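Long-range contacts in Alr3699 protein (Nostoc sp., PDB 4XSO), which is of undescribed function but belongs to the GT-B glycosyltransferase families, proteins built of two Rossmann-like domains that face each other across a cleft: residues V144-N148 with F165-R171; I178-I184 with R367-I373; M304-K308 with A360-S365. All blocks are in the same frame, centred on the assembly; numbering follows the deposited sequence.

Interaction 1. Residues V144-N148 with F165-R171; sequences VNLAN and FIQAGGR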
loop_
_atom_site.group_PDB
_atom_site.type_symbol
_atom_site.label_atom_id
_atom_site.label_comp_id
_atom_site.label_asym_id
_atom_site.label_seq_id
_atom_site.Cartn_x
_atom_site.Cartn_y
_atom_site.Cartn_z
ATOM N N VAL A 144 -13.924 4.984 -1.881
ATOM C CA VAL A 144 -14.925 4.330 -2.680
ATOM C C VAL A 144 -14.313 3.233 -3.579
ATOM O O VAL A 144 -14.802 2.077 -3.694
ATOM C CB VAL A 144 -15.655 5.402 -3.522
ATOM C CG1 VAL A 144 -16.356 4.810 -4.709
ATOM C CG2 VAL A 144 -16.613 6.229 -2.662
ATOM N N ASN A 145 -13.254 3.607 -4.264
ATOM C CA ASN A 145 -12.649 2.686 -5.209
ATOM C C ASN A 145 -12.102 1.419 -4.505
ATOM O O ASN A 145 -12.280 0.309 -4.967
ATOM C CB ASN A 145 -11.546 3.377 -5.911
ATOM C CG ASN A 145 -10.738 2.425 -6.786
ATOM O OD1 ASN A 145 -9.494 2.453 -6.779
ATOM N ND2 ASN A 145 -11.443 1.584 -7.555
ATOM N N LEU A 146 -11.407 1.606 -3.408
ATOM C CA LEU A 146 -10.850 0.477 -2.708
ATOM C C LEU A 146 -11.992 -0.408 -2.163
ATOM O O LEU A 146 -11.955 -1.630 -2.227
ATOM C CB LEU A 146 -9.941 0.948 -1.581
ATOM C CG LEU A 146 -8.628 1.587 -2.154
ATOM C CD1 LEU A 146 -7.681 2.012 -1.057
ATOM C CD2 LEU A 146 -7.908 0.554 -2.981
ATOM N N ALA A 147 -13.003 0.225 -1.627
ATOM C CA ALA A 147 -14.144 -0.555 -1.086
ATOM C C ALA A 147 -14.763 -1.384 -2.190
ATOM O O ALA A 147 -14.950 -2.631 -2.063
ATOM C CB ALA A 147 -15.126 0.434 -0.410
ATOM N N ASN A 148 -15.016 -0.735 -3.337
ATOM C CA ASN A 148 -15.666 -1.382 -4.437
ATOM C C ASN A 148 -14.857 -2.542 -4.943
ATOM O O ASN A 148 -15.390 -3.581 -5.332
ATOM C CB ASN A 148 -15.909 -0.405 -5.636
ATOM C CG ASN A 148 -16.970 0.607 -5.332
ATOM O OD1 ASN A 148 -17.674 0.466 -4.338
ATOM N ND2 ASN A 148 -17.121 1.617 -6.190
ATOM N N PHE A 165 -22.604 6.807 0.329
ATOM C CA PHE A 165 -21.586 5.960 -0.240
ATOM C C PHE A 165 -21.875 5.629 -1.670
ATOM O O PHE A 165 -20.985 5.625 -2.528
ATOM C CB PHE A 165 -21.536 4.649 0.573
ATOM C CG PHE A 165 -20.711 3.581 -0.059
ATOM C CD1 PHE A 165 -19.295 3.637 -0.006
ATOM C CD2 PHE A 165 -21.307 2.465 -0.635
ATOM C CE1 PHE A 165 -18.547 2.570 -0.518
ATOM C CE2 PHE A 165 -20.548 1.414 -1.158
ATOM C CZ PHE A 165 -19.185 1.465 -1.113
ATOM N N ILE A 166 -23.146 5.337 -1.933
ATOM C CA ILE A 166 -23.605 5.081 -3.273
ATOM C C ILE A 166 -23.474 6.324 -4.201
ATOM O O ILE A 166 -23.069 6.189 -5.348
ATOM C CB ILE A 166 -25.065 4.624 -3.222
ATOM C CG1 ILE A 166 -25.153 3.207 -2.656
ATOM C CG2 ILE A 166 -25.737 4.738 -4.606
ATOM C CD1 ILE A 166 -26.635 2.746 -2.471
ATOM N N GLN A 167 -23.851 7.499 -3.716
ATOM C CA GLN A 167 -23.820 8.735 -4.527
ATOM C C GLN A 167 -22.414 9.153 -4.873
ATOM O O GLN A 167 -22.200 9.857 -5.821
ATOM C CB GLN A 167 -24.473 9.879 -3.734
ATOM C CG GLN A 167 -25.990 9.745 -3.702
ATOM C CD GLN A 167 -26.696 10.654 -2.713
ATOM O OE1 GLN A 167 -26.127 11.160 -1.739
ATOM N NE2 GLN A 167 -27.983 10.817 -2.936
ATOM N N ALA A 168 -21.453 8.742 -4.047
ATOM C CA ALA A 168 -20.049 8.950 -4.263
ATOM C C ALA A 168 -19.446 7.909 -5.187
ATOM O O ALA A 168 -18.282 7.965 -5.431
ATOM C CB ALA A 168 -19.310 8.910 -2.946
ATOM N N GLY A 169 -20.233 7.006 -5.751
ATOM C CA GLY A 169 -19.735 5.999 -6.663
ATOM C C GLY A 169 -19.585 4.598 -6.012
ATOM O O GLY A 169 -19.175 3.657 -6.683
ATOM N N GLY A 170 -19.938 4.428 -4.735
ATOM C CA GLY A 170 -19.880 3.091 -4.138
ATOM C C GLY A 170 -20.897 2.146 -4.734
ATOM O O GLY A 170 -22.014 2.532 -5.116
ATOM N N ARG A 171 -20.519 0.898 -4.767
ATOM C CA ARG A 171 -21.378 -0.155 -5.308
ATOM C C ARG A 171 -22.492 -0.502 -4.318
ATOM O O ARG A 171 -22.250 -1.134 -3.288
ATOM C CB ARG A 171 -20.519 -1.372 -5.583
ATOM C CG ARG A 171 -19.712 -1.272 -6.876
ATOM C CD ARG A 171 -18.700 -2.399 -6.954
ATOM N NE ARG A 171 -19.332 -3.671 -7.031
ATOM C CZ ARG A 171 -18.801 -4.814 -6.594
ATOM N NH1 ARG A 171 -17.602 -4.827 -6.034
ATOM N NH2 ARG A 171 -19.493 -5.951 -6.702
#

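Interaction 2. Residues I178-I184 with R367-I373; sequences IYNGFDI and RFDVVTI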
loop_
_atom_site.group_PDB
_atom_site.type_symbol
_atom_site.label_atom_id
_atom_site.label_comp_id
_atom_site.label_asym_id
_atom_site.label_seq_id
_atom_site.Cartn_x
_atom_site.Cartn_y
_atom_site.Cartn_z
ATOM N N ILE A 178 -26.689 -1.755 9.075
ATOM C CA ILE A 178 -26.820 -2.368 10.424
ATOM C C ILE A 178 -26.612 -1.214 11.379
ATOM O O ILE A 178 -25.589 -0.563 11.373
ATOM C CB ILE A 178 -25.808 -3.468 10.718
ATOM C CG1 ILE A 178 -25.945 -4.617 9.748
ATOM C CG2 ILE A 178 -25.996 -4.023 12.145
ATOM C CD1 ILE A 178 -24.951 -5.710 10.015
ATOM N N TYR A 179 -27.632 -0.954 12.212
ATOM C CA TYR A 179 -27.660 0.210 13.098
ATOM C C TYR A 179 -26.726 -0.113 14.294
ATOM O O TYR A 179 -26.394 -1.248 14.520
ATOM C CB TYR A 179 -29.121 0.424 13.519
ATOM C CG TYR A 179 -30.041 0.946 12.411
ATOM C CD1 TYR A 179 -29.721 2.136 11.743
ATOM C CD2 TYR A 179 -31.276 0.354 12.111
ATOM C CE1 TYR A 179 -30.542 2.676 10.747
ATOM C CE2 TYR A 179 -32.121 0.925 11.090
ATOM C CZ TYR A 179 -31.744 2.089 10.423
ATOM O OH TYR A 179 -32.520 2.742 9.376
ATOM N N ASN A 180 -26.304 0.913 15.038
ATOM C CA ASN A 180 -25.621 0.798 16.318
ATOM C C ASN A 180 -26.539 0.066 17.331
ATOM O O ASN A 180 -27.789 0.176 17.316
ATOM C CB ASN A 180 -25.272 2.188 16.855
ATOM C CG ASN A 180 -24.129 2.890 16.121
ATOM O OD1 ASN A 180 -23.813 2.630 14.952
ATOM N ND2 ASN A 180 -23.582 3.870 16.775
ATOM N N GLY A 181 -25.937 -0.727 18.184
ATOM C CA GLY A 181 -26.723 -1.464 19.202
ATOM C C GLY A 181 -26.407 -0.896 20.583
ATOM O O GLY A 181 -25.355 -0.328 20.761
ATOM N N PHE A 182 -27.324 -1.097 21.516
ATOM C CA PHE A 182 -27.268 -0.600 22.887
ATOM C C PHE A 182 -27.785 -1.650 23.879
ATOM O O PHE A 182 -28.755 -2.326 23.599
ATOM C CB PHE A 182 -28.156 0.655 22.995
ATOM C CG PHE A 182 -27.729 1.743 22.069
ATOM C CD1 PHE A 182 -28.136 1.728 20.743
ATOM C CD2 PHE A 182 -26.894 2.785 22.526
ATOM C CE1 PHE A 182 -27.669 2.696 19.840
ATOM C CE2 PHE A 182 -26.511 3.767 21.658
ATOM C CZ PHE A 182 -26.912 3.723 20.304
ATOM N N ASP A 183 -27.191 -1.718 25.065
ATOM C CA ASP A 183 -27.734 -2.559 26.125
ATOM C C ASP A 183 -28.925 -1.851 26.696
ATOM O O ASP A 183 -28.745 -0.858 27.383
ATOM C CB ASP A 183 -26.727 -2.750 27.200
ATOM C CG ASP A 183 -27.235 -3.692 28.303
ATOM O OD1 ASP A 183 -28.433 -3.981 28.467
ATOM O OD2 ASP A 183 -26.363 -4.210 28.958
ATOM N N ILE A 184 -30.114 -2.346 26.443
ATOM C CA ILE A 184 -31.311 -1.490 26.652
ATOM C C ILE A 184 -31.619 -1.223 28.118
ATOM O O ILE A 184 -32.101 -0.166 28.453
ATOM C CB ILE A 184 -32.553 -1.926 25.883
ATOM C CG1 ILE A 184 -33.192 -3.189 26.491
ATOM C CG2 ILE A 184 -32.231 -2.110 24.403
ATOM C CD1 ILE A 184 -34.343 -3.762 25.689
ATOM N N ARG A 367 -35.607 -1.976 17.708
ATOM C CA ARG A 367 -34.648 -1.754 16.596
ATOM C C ARG A 367 -33.177 -1.724 16.931
ATOM O O ARG A 367 -32.375 -2.011 16.102
ATOM C CB ARG A 367 -35.019 -0.375 15.965
ATOM C CG ARG A 367 -36.473 -0.314 15.480
ATOM C CD ARG A 367 -36.844 1.083 14.883
ATOM N NE ARG A 367 -36.038 1.322 13.684
ATOM C CZ ARG A 367 -35.851 2.502 13.088
ATOM N NH1 ARG A 367 -36.411 3.608 13.534
ATOM N NH2 ARG A 367 -35.063 2.562 12.019
ATOM N N PHE A 368 -32.794 -1.280 18.139
ATOM C CA PHE A 368 -31.418 -0.967 18.455
ATOM C C PHE A 368 -30.847 -1.797 19.634
ATOM O O PHE A 368 -29.780 -1.493 20.171
ATOM C CB PHE A 368 -31.305 0.507 18.739
ATOM C CG PHE A 368 -31.921 1.341 17.666
ATOM C CD1 PHE A 368 -31.421 1.302 16.379
ATOM C CD2 PHE A 368 -33.033 2.108 17.927
ATOM C CE1 PHE A 368 -32.022 2.101 15.383
ATOM C CE2 PHE A 368 -33.663 2.881 16.924
ATOM C CZ PHE A 368 -33.163 2.889 15.685
ATOM N N ASP A 369 -31.554 -2.863 19.994
ATOM C CA ASP A 369 -31.046 -3.794 21.026
ATOM C C ASP A 369 -29.739 -4.421 20.543
ATOM O O ASP A 369 -29.685 -5.004 19.471
ATOM C CB ASP A 369 -32.120 -4.816 21.337
ATOM C CG ASP A 369 -31.763 -5.736 22.509
ATOM O OD1 ASP A 369 -30.600 -5.797 22.935
ATOM O OD2 ASP A 369 -32.722 -6.390 22.995
ATOM N N VAL A 370 -28.684 -4.216 21.304
ATOM C CA VAL A 370 -27.389 -4.795 20.995
ATOM C C VAL A 370 -27.421 -6.298 20.770
ATOM O O VAL A 370 -26.627 -6.764 19.961
ATOM C CB VAL A 370 -26.302 -4.420 22.026
ATOM C CG1 VAL A 370 -26.457 -5.206 23.338
ATOM C CG2 VAL A 370 -24.911 -4.602 21.408
ATOM N N VAL A 371 -28.379 -7.024 21.376
ATOM C CA VAL A 371 -28.509 -8.467 21.132
ATOM C C VAL A 371 -28.922 -8.742 19.724
ATOM O O VAL A 371 -28.292 -9.536 19.015
ATOM C CB VAL A 371 -29.477 -9.187 22.129
ATOM C CG1 VAL A 371 -29.608 -10.669 21.793
ATOM C CG2 VAL A 371 -28.976 -9.007 23.547
ATOM N N THR A 372 -29.869 -7.977 19.246
ATOM C CA THR A 372 -30.319 -8.123 17.898
ATOM C C THR A 372 -29.267 -7.664 16.897
ATOM O O THR A 372 -29.006 -8.380 15.891
ATOM C CB THR A 372 -31.601 -7.297 17.698
ATOM O OG1 THR A 372 -32.513 -7.645 18.744
ATOM C CG2 THR A 372 -32.200 -7.478 16.294
ATOM N N ILE A 373 -28.659 -6.505 17.173
ATOM C CA ILE A 373 -27.616 -5.972 16.287
ATOM C C ILE A 373 -26.482 -6.965 16.210
ATOM O O ILE A 373 -25.981 -7.209 15.128
ATOM C CB ILE A 373 -27.122 -4.598 16.762
ATOM C CG1 ILE A 373 -28.253 -3.584 16.649
ATOM C CG2 ILE A 373 -25.835 -4.131 16.138
ATOM C CD1 ILE A 373 -29.024 -3.603 15.381
HETATM O O HOH W 1 -29.987 -5.130 25.435
#

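Interaction 3. Residues M304-K308 with A360-S365; sequences MLCGK and AQAIAS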
loop_
_atom_site.group_PDB
_atom_site.type_symbol
_atom_site.label_atom_id
_atom_site.label_comp_id
_atom_site.label_asym_id
_atom_site.label_seq_id
_atom_site.Cartn_x
_atom_site.Cartn_y
_atom_site.Cartn_z
ATOM N N MET A 304 -34.429 7.816 23.608
ATOM C CA MET A 304 -35.603 6.996 23.317
ATOM C C MET A 304 -35.601 5.785 24.276
ATOM O O MET A 304 -36.605 5.454 24.893
ATOM C CB MET A 304 -35.576 6.558 21.848
ATOM C CG MET A 304 -35.775 7.694 20.833
ATOM S SD MET A 304 -35.659 7.179 19.075
ATOM C CE MET A 304 -37.358 7.064 18.911
ATOM N N LEU A 305 -34.470 5.137 24.415
ATOM C CA LEU A 305 -34.365 3.975 25.311
ATOM C C LEU A 305 -34.581 4.399 26.721
ATOM O O LEU A 305 -34.970 3.560 27.564
ATOM C CB LEU A 305 -32.978 3.340 25.163
ATOM C CG LEU A 305 -32.749 2.567 23.886
ATOM C CD1 LEU A 305 -31.270 2.275 23.725
ATOM C CD2 LEU A 305 -33.539 1.301 23.900
ATOM N N CYS A 306 -34.316 5.684 27.041
ATOM C CA CYS A 306 -34.581 6.138 28.403
ATOM C C CYS A 306 -36.055 6.440 28.538
ATOM O O CYS A 306 -36.511 6.917 29.566
ATOM C CB CYS A 306 -33.797 7.380 28.809
ATOM S SG CYS A 306 -32.036 7.221 28.926
ATOM N N GLY A 307 -36.824 6.222 27.491
ATOM C CA GLY A 307 -38.209 6.559 27.606
ATOM C C GLY A 307 -38.473 8.049 27.675
ATOM O O GLY A 307 -39.382 8.431 28.334
ATOM N N LYS A 308 -37.723 8.874 26.979
ATOM C CA LYS A 308 -37.916 10.332 27.041
ATOM C C LYS A 308 -38.415 10.909 25.727
ATOM O O LYS A 308 -38.136 10.390 24.650
ATOM C CB LYS A 308 -36.591 11.010 27.387
ATOM C CG LYS A 308 -36.157 10.741 28.831
ATOM C CD LYS A 308 -37.310 11.271 29.690
ATOM C CE LYS A 308 -37.002 11.469 31.108
ATOM N NZ LYS A 308 -38.247 11.914 31.742
ATOM N N ALA A 360 -41.480 5.655 22.101
ATOM C CA ALA A 360 -40.059 5.694 21.824
ATOM C C ALA A 360 -39.249 4.569 22.486
ATOM O O ALA A 360 -38.446 3.899 21.840
ATOM C CB ALA A 360 -39.505 7.068 22.209
ATOM N N GLN A 361 -39.465 4.334 23.770
ATOM C CA GLN A 361 -38.778 3.247 24.456
ATOM C C GLN A 361 -39.061 1.934 23.766
ATOM O O GLN A 361 -38.138 1.150 23.584
ATOM C CB GLN A 361 -39.130 3.192 25.962
ATOM C CG GLN A 361 -38.195 2.278 26.722
ATOM C CD GLN A 361 -38.332 2.444 28.242
ATOM O OE1 GLN A 361 -39.364 2.144 28.789
ATOM N NE2 GLN A 361 -37.295 3.011 28.911
ATOM N N ALA A 362 -40.331 1.701 23.409
ATOM C CA ALA A 362 -40.773 0.419 22.809
ATOM C C ALA A 362 -40.114 0.232 21.450
ATOM O O ALA A 362 -39.596 -0.843 21.191
ATOM C CB ALA A 362 -42.295 0.371 22.627
ATOM N N ILE A 363 -40.185 1.255 20.562
ATOM C CA ILE A 363 -39.635 1.100 19.267
ATOM C C ILE A 363 -38.097 1.006 19.310
ATOM O O ILE A 363 -37.509 0.205 18.576
ATOM C CB ILE A 363 -40.185 2.174 18.249
ATOM C CG1 ILE A 363 -39.656 1.905 16.824
ATOM C CG2 ILE A 363 -39.800 3.581 18.595
ATOM C CD1 ILE A 363 -40.256 0.654 16.241
ATOM N N ALA A 364 -37.426 1.785 20.150
ATOM C CA ALA A 364 -35.961 1.764 20.157
ATOM C C ALA A 364 -35.447 0.400 20.733
ATOM O O ALA A 364 -34.383 -0.139 20.352
ATOM C CB ALA A 364 -35.438 2.934 20.993
ATOM N N SER A 365 -36.192 -0.134 21.690
ATOM C CA SER A 365 -35.821 -1.421 22.273
ATOM C C SER A 365 -35.877 -2.505 21.175
ATOM O O SER A 365 -35.069 -3.425 21.142
ATOM C CB SER A 365 -36.784 -1.753 23.439
ATOM O OG SER A 365 -36.542 -0.812 24.476
#

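Interaction 1. Residues V144-N148 with F165-R171
Asn148 and Arg171 run past each other in opposite directions, their amide and guanidinium planes turned 73° apart; the aliphatic part of the arginine lies alongside the asparagine, with Arg171 CD packed on Asn148 CB at 3.7 Å. The Asn148 amide is used at both ends. Its ND2 gives a hydrogen bond to Gly169 O (2.9 Å), which lies close to the amide plane, while OD1 accepts from Arg171 N at 2.9 Å, the donor standing above the carbonyl plane. A bend at chi3 (64°) brings the Arg171 guanidinium round to the helix backbone, where NH1 donates a short but bent hydrogen bond (2.6 Å, 133° at the hydrogen) to Asn148 O, which lies in the guanidinium plane.

One turn earlier in the helix, Val144 sets CG1 against the peptide joining Gly169 and Gly170, and its CG2 touches Ala168 CB (3.8 Å). The Phe165 ring presents its edge to Ala147 CB and one face to Gly170 CA, which fits there because glycine lacks a side chain. Gly169 takes the positive phi of a Schellman motif ending helix 159-167.

Arg171 NE also forms a salt bridge to Glu173. Asparagine, donor and acceptor in one group, thus fixes the loop leaving helix 159-167 to the flank of helix 137-150, while Val144, Ala147 and Phe165 supply the apolar part of this N-terminal Rossmann-like domain contact.

Interaction 2. Residues I178-I184 with R367-I373
A single bridge pairs the backbones of Phe182 and Asp369: Phe182 N donates to Phe368 O (2.8 Å), nearly along the C=O axis, and Val370 N donates to Phe182 O at 3.0 Å from above the carbonyl plane. Next to it Gly181 CA makes a CA-H...O contact with Phe368 O, and its backbone comes so near Val370 and Ile373 that a glycine suits the place.

Phe368 turns its ring edge toward the face of Tyr179 in an offset edge-to-face pair, with centroids 5.5 Å apart and planes at 72°. Arg367 folds back over Phe368: its CB lies above the centre of the ring, and the bend at chi3 (64°) brings the guanidinium face over Phe368 CZ. Its NH2 approaches Tyr179 CE2 at 3.5 Å. The polar ends of Tyr179 and Arg367 both bond to Glu320, on its carboxylate and backbone O respectively.

Ile373 lays its branches against the Tyr179 carbonyl and meets Ile178 CG2 with its own CG2 (4.0 Å). Phe182 runs in the same direction as Phe368, its CD1 against Phe368 CB (3.9 Å). Asp369 is the N-cap of helix 370-382: with CG anti to its N (chi1 -173°), OD1 accepts from Val371 N (3.0 Å) and also takes a bond from a water that accepts from Ile184 N.

Residues 178-184, following the last strand of the N-terminal sheet, meet the end of the chain as it returns from the C-terminal domain, as is characteristic of GT-B proteins, whose last helix crosses back to the first domain.

Interaction 3. Residues M304-K308 with A360-S365
Two neighbouring helices of the C-terminal Rossmann-like domain meet here, the end of helix 298-305 lying against helix 350-368, with a Schellman motif closing the first of them at Gly307.

The apolar part is built on small residues of the longer helix. Ala360 and Ala364, one turn apart, offer methyl groups that let the other backbone come close, and Met304 CB packs on Ala364 CB at 3.7 Å. The Met304 chain bends at chi3 (98°), which brings CE back onto Ala360 CB (3.9 Å), with Ile363 CG2 at the margin. Leu305 directs its CB away, but its branch returns: CD2 reaches Ala364 CB at 3.8 Å and also lies against Ser365 OG. Around the same leucine, Phe182, Ile184 and Tyr187 complete an apolar cluster.

The backbones are close enough for a CA-H...O contact, Gln361 CA to Met304 O at 3.1 Å. Met304 O also takes the Gly307 N hydrogen bond within the closing turn, where the positive phi of Gly307 suits a glycine.

Of the polar side chains, Ser365 OG turns back on its own helix, bonding to Gln361 O, which Ser365 N reaches from the opposite face of the carbonyl plane. Gln361 is the one that bonds across. With CG anti to the backbone N (chi1 -167°), it continues extended beyond CG toward the end of helix 298-305; its NE2 stands above the Leu305 carbonyl plane and donates to Leu305 O at 2.7 Å, almost straight at 177°, with that oxygen in the plane of the amide.

Overall arrangement
All three contacts are partly buried and mix apolar packing with polar bonds, but they serve different parts of the GT-B fold. Interaction 1 lies within the N-terminal domain, about 34 Å between centres from interaction 3, which belongs to the C-terminal domain. Interaction 2 spans the two domains and, its centre about 13 Å from that of the chain, is the most central of the three. Interactions 2 and 3 share helix 350-368 and touch where Phe182 and Ile184 pack on Leu305. Backbone bridging and aromatic rings dominate interaction 2; in interactions 1 and 3 a side-chain amide instead binds a carbonyl beside a Schellman turn.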